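Local coordinates for protein D-mandelate dehydrogenase (Rhodotorula graminis, PDB 2W2K) that probably oxidises D-mandelate and related D-2-hydroxyacids, or reduces the matching 2-keto acids, with a nicotinamide coenzyme, at residues Arg3-His15 with Tyr49-Gly63. Residues are numbered along the deposited sequence; the frame is centred on the assembly and turned at random.
Sequences RPRVLLLGDPARH and YGDFEAIIKLAVENG
Val6, Leu7 and Leu8 run parallel to Ala54, Ile55 and Ile56, the strand axes 34° apart, and Leu7 turns both its N and its O to strand 54-57, bonding Ala54 O and Ile56 N. Farther along, Leu9 N bonds Ile56 O at 3.1 Å. At the start of the pairing Arg5 O accepts from both Glu53 N and Ala54 N, while Glu53, its chain bent about the CB-CG bond (chi2 70°), folds back to offer OE1 to Arg5 N at 2.9 Å. The Arg5 side chain reaches the loop Tyr49-Asp51 that leads into strand 54-57: NH1 donates in the guanidinium plane to Tyr49 O (2.9 Å) and Asp51 O (3.0 Å), and NE forms a salt bridge with Glu28. Leu7 meets two rings with different atoms. Its CB sits squarely over the Phe52 face, 4.2 Å from the ring centroid, and CD1 lies over the Tyr49 face, offset toward the rim. These strands are neighbours in the five-stranded parallel sheet of the flavodoxin-like substrate-binding domain of D-2-hydroxyacid dehydrogenases; the chain goes from strand 5-8 through helix 17-26 to strand 28-31 on its far side, then returns through helix 37-45 to strand 54-57. On the sheet face of Val6 and Leu8, Ile56 CG2 touches Val6 CG1 (3.7 Å) and Leu8 CD1, and helices 17-26 and 310-330 cover Ile56. Past the strands, a water bonded to Leu9 O, Asp11 O, Leu58 N and Asn62 ND2 ties the two loops together. Leu58 pushes CD1 against the Pro12-Ala13 peptide, 3.4 Å from Ala13 N. Arg14 NH2 grips the anti lone pair of Asp11 OD2 (2.6 Å) in the guanidinium plane; the salt bridge from NH1 to Glu61 OE2 is long and its hydrogen bond weak.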
# COMPACT_ATOMS: atom_id res chain seq x y z
N ARG B 3 43.21 20.87 -13.74
CA ARG B 3 41.97 20.14 -13.41
C ARG B 3 41.31 19.53 -14.65
O ARG B 3 41.15 20.22 -15.67
CB ARG B 3 40.97 21.09 -12.77
CG ARG B 3 41.49 21.88 -11.58
CD ARG B 3 40.37 22.63 -10.88
NE ARG B 3 39.86 23.73 -11.69
CZ ARG B 3 38.73 24.39 -11.47
NH1 ARG B 3 37.95 24.10 -10.44
NH2 ARG B 3 38.39 25.38 -12.29
N PRO B 4 40.88 18.24 -14.57
CA PRO B 4 40.05 17.70 -15.66
C PRO B 4 38.74 18.48 -15.81
O PRO B 4 38.27 19.10 -14.83
CB PRO B 4 39.78 16.26 -15.22
CG PRO B 4 40.95 15.93 -14.27
CD PRO B 4 41.12 17.23 -13.52
N ARG B 5 38.17 18.46 -17.01
CA ARG B 5 37.01 19.28 -17.38
C ARG B 5 35.75 18.39 -17.57
O ARG B 5 35.84 17.31 -18.19
CB ARG B 5 37.33 20.08 -18.67
CG ARG B 5 38.66 20.94 -18.58
CD ARG B 5 38.96 21.79 -19.87
NE ARG B 5 38.13 23.00 -19.94
CZ ARG B 5 37.27 23.33 -20.90
NH1 ARG B 5 37.08 22.57 -21.98
NH2 ARG B 5 36.59 24.47 -20.79
N VAL B 6 34.61 18.82 -17.03
CA VAL B 6 33.35 18.02 -16.98
C VAL B 6 32.15 18.80 -17.57
O VAL B 6 31.80 19.89 -17.07
CB VAL B 6 33.03 17.57 -15.50
CG1 VAL B 6 31.75 16.69 -15.42
CG2 VAL B 6 34.24 16.84 -14.86
N LEU B 7 31.54 18.26 -18.64
CA LEU B 7 30.33 18.87 -19.22
C LEU B 7 29.11 18.51 -18.35
O LEU B 7 28.86 17.33 -18.12
CB LEU B 7 30.10 18.36 -20.67
CG LEU B 7 28.93 19.04 -21.42
CD1 LEU B 7 29.30 20.48 -21.75
CD2 LEU B 7 28.61 18.27 -22.70
N LEU B 8 28.36 19.53 -17.91
CA LEU B 8 27.13 19.37 -17.09
C LEU B 8 25.88 19.43 -17.97
O LEU B 8 25.63 20.46 -18.59
CB LEU B 8 27.05 20.49 -16.03
CG LEU B 8 25.78 20.56 -15.14
CD1 LEU B 8 25.56 19.23 -14.37
CD2 LEU B 8 25.86 21.72 -14.17
N LEU B 9 25.13 18.31 -18.04
CA LEU B 9 23.89 18.24 -18.81
C LEU B 9 22.69 18.63 -17.94
O LEU B 9 22.23 17.85 -17.09
CB LEU B 9 23.65 16.83 -19.40
CG LEU B 9 24.56 16.22 -20.46
CD1 LEU B 9 24.00 14.82 -20.88
CD2 LEU B 9 24.75 17.12 -21.68
N GLY B 10 22.19 19.84 -18.16
CA GLY B 10 21.07 20.35 -17.36
C GLY B 10 21.45 20.94 -16.00
O GLY B 10 22.59 21.40 -15.81
N ASP B 11 20.49 20.91 -15.06
CA ASP B 11 20.64 21.57 -13.75
C ASP B 11 21.80 21.03 -12.86
O ASP B 11 22.13 19.84 -12.91
CB ASP B 11 19.33 21.46 -12.93
CG ASP B 11 18.21 22.39 -13.43
OD1 ASP B 11 18.46 23.30 -14.25
OD2 ASP B 11 17.06 22.20 -12.99
N PRO B 12 22.42 21.91 -12.03
CA PRO B 12 23.43 21.46 -11.04
C PRO B 12 22.78 20.70 -9.88
O PRO B 12 21.56 20.45 -9.90
CB PRO B 12 24.05 22.78 -10.55
CG PRO B 12 22.89 23.78 -10.68
CD PRO B 12 22.20 23.37 -11.97
N ALA B 13 23.56 20.35 -8.86
CA ALA B 13 23.07 19.50 -7.75
C ALA B 13 21.97 20.18 -6.91
O ALA B 13 21.96 21.40 -6.78
CB ALA B 13 24.27 19.05 -6.84
N ARG B 14 21.04 19.39 -6.37
CA ARG B 14 19.95 19.91 -5.51
C ARG B 14 19.96 19.38 -4.07
O ARG B 14 19.25 19.92 -3.21
CB ARG B 14 18.57 19.59 -6.13
CG ARG B 14 18.25 20.30 -7.44
CD ARG B 14 17.07 19.62 -8.17
NE ARG B 14 16.90 20.13 -9.54
CZ ARG B 14 16.49 19.40 -10.57
NH1 ARG B 14 16.20 18.11 -10.43
NH2 ARG B 14 16.38 19.96 -11.77
N HIS B 15 20.72 18.32 -3.80
CA HIS B 15 20.60 17.60 -2.52
C HIS B 15 21.91 17.57 -1.72
O HIS B 15 21.91 17.86 -0.51
CB HIS B 15 20.02 16.18 -2.73
CG HIS B 15 18.67 16.18 -3.40
ND1 HIS B 15 18.50 15.93 -4.74
CD2 HIS B 15 17.44 16.47 -2.91
CE1 HIS B 15 17.22 16.05 -5.05
NE2 HIS B 15 16.56 16.36 -3.96
N TYR B 49 32.58 23.85 -26.54
CA TYR B 49 32.96 23.54 -25.14
C TYR B 49 34.47 23.23 -24.91
O TYR B 49 34.89 23.01 -23.76
CB TYR B 49 32.08 22.38 -24.59
CG TYR B 49 30.57 22.55 -24.80
CD1 TYR B 49 29.83 23.50 -24.07
CD2 TYR B 49 29.88 21.75 -25.74
CE1 TYR B 49 28.44 23.65 -24.27
CE2 TYR B 49 28.50 21.87 -25.93
CZ TYR B 49 27.79 22.81 -25.21
OH TYR B 49 26.43 22.93 -25.42
N GLY B 50 35.27 23.20 -25.98
CA GLY B 50 36.67 22.70 -25.90
C GLY B 50 36.76 21.19 -25.66
O GLY B 50 35.75 20.48 -25.73
N ASP B 51 37.98 20.71 -25.36
CA ASP B 51 38.22 19.30 -24.98
C ASP B 51 37.75 19.07 -23.53
O ASP B 51 38.17 19.80 -22.64
CB ASP B 51 39.72 18.98 -25.03
CG ASP B 51 40.23 18.63 -26.44
OD1 ASP B 51 39.52 18.84 -27.45
OD2 ASP B 51 41.38 18.11 -26.51
N PHE B 52 36.89 18.07 -23.30
CA PHE B 52 36.51 17.68 -21.91
C PHE B 52 36.74 16.17 -21.70
O PHE B 52 36.78 15.40 -22.68
CB PHE B 52 35.07 18.14 -21.54
CG PHE B 52 34.01 17.78 -22.56
CD1 PHE B 52 33.34 16.53 -22.51
CD2 PHE B 52 33.65 18.70 -23.56
CE1 PHE B 52 32.35 16.19 -23.45
CE2 PHE B 52 32.65 18.39 -24.52
CZ PHE B 52 31.98 17.14 -24.45
N GLU B 53 36.93 15.77 -20.43
CA GLU B 53 37.26 14.38 -20.09
C GLU B 53 36.10 13.56 -19.51
O GLU B 53 36.17 12.32 -19.47
CB GLU B 53 38.46 14.34 -19.10
CG GLU B 53 39.82 14.78 -19.68
CD GLU B 53 39.92 16.27 -20.01
OE1 GLU B 53 39.53 17.12 -19.18
OE2 GLU B 53 40.46 16.59 -21.09
N ALA B 54 35.05 14.24 -19.05
CA ALA B 54 33.85 13.58 -18.52
C ALA B 54 32.55 14.33 -18.84
O ALA B 54 32.57 15.54 -19.18
CB ALA B 54 33.99 13.37 -16.97
N ILE B 55 31.42 13.61 -18.75
CA ILE B 55 30.08 14.18 -18.78
C ILE B 55 29.32 13.67 -17.52
O ILE B 55 29.40 12.47 -17.20
CB ILE B 55 29.29 13.71 -20.06
CG1 ILE B 55 29.98 14.17 -21.37
CG2 ILE B 55 27.84 14.24 -20.02
CD1 ILE B 55 29.71 13.19 -22.57
N ILE B 56 28.56 14.56 -16.87
CA ILE B 56 27.68 14.22 -15.72
C ILE B 56 26.20 14.67 -15.92
O ILE B 56 25.92 15.76 -16.49
CB ILE B 56 28.28 14.79 -14.35
CG1 ILE B 56 27.70 14.06 -13.11
CG2 ILE B 56 28.20 16.33 -14.29
CD1 ILE B 56 28.39 14.36 -11.73
N LYS B 57 25.28 13.83 -15.46
CA LYS B 57 23.82 14.04 -15.63
C LYS B 57 23.17 13.64 -14.29
O LYS B 57 23.03 12.43 -13.97
CB LYS B 57 23.32 13.16 -16.82
CG LYS B 57 21.82 13.41 -17.30
CD LYS B 57 21.42 12.29 -18.30
CE LYS B 57 20.01 12.43 -18.92
NZ LYS B 57 18.86 12.30 -17.95
N LEU B 58 22.80 14.66 -13.48
CA LEU B 58 22.45 14.46 -12.05
C LEU B 58 21.03 13.96 -11.75
O LEU B 58 20.73 13.56 -10.61
CB LEU B 58 22.73 15.76 -11.26
CG LEU B 58 24.21 16.21 -11.21
CD1 LEU B 58 24.34 17.67 -10.73
CD2 LEU B 58 25.01 15.33 -10.30
N ALA B 59 20.14 14.01 -12.75
CA ALA B 59 18.75 13.59 -12.57
C ALA B 59 18.19 13.02 -13.88
O ALA B 59 18.61 13.40 -14.97
CB ALA B 59 17.86 14.77 -12.09
N VAL B 60 17.19 12.15 -13.75
CA VAL B 60 16.60 11.48 -14.93
C VAL B 60 15.95 12.51 -15.86
O VAL B 60 16.07 12.42 -17.11
CB VAL B 60 15.57 10.38 -14.48
CG1 VAL B 60 14.70 9.92 -15.66
CG2 VAL B 60 16.30 9.18 -13.88
N GLU B 61 15.29 13.50 -15.25
CA GLU B 61 14.62 14.58 -16.01
C GLU B 61 15.54 15.72 -16.52
O GLU B 61 15.04 16.65 -17.16
CB GLU B 61 13.45 15.18 -15.19
CG GLU B 61 13.86 15.98 -13.94
CD GLU B 61 14.05 15.12 -12.67
OE1 GLU B 61 14.09 13.87 -12.75
OE2 GLU B 61 14.15 15.71 -11.59
N ASN B 62 16.84 15.67 -16.21
CA ASN B 62 17.78 16.73 -16.60
C ASN B 62 18.42 16.41 -17.94
O ASN B 62 18.79 15.26 -18.19
CB ASN B 62 18.93 16.92 -15.59
CG ASN B 62 18.50 17.50 -14.22
OD1 ASN B 62 17.32 17.73 -13.94
ND2 ASN B 62 19.50 17.67 -13.35
N GLY B 63 18.58 17.44 -18.78
CA GLY B 63 19.31 17.29 -20.05
C GLY B 63 18.56 16.65 -21.21
O GLY B 63 19.18 16.24 -22.19
O HOH W 1 34.43 25.96 -22.11
O HOH W 2 22.42 17.39 -14.45
O HOH W 3 19.48 18.44 -10.47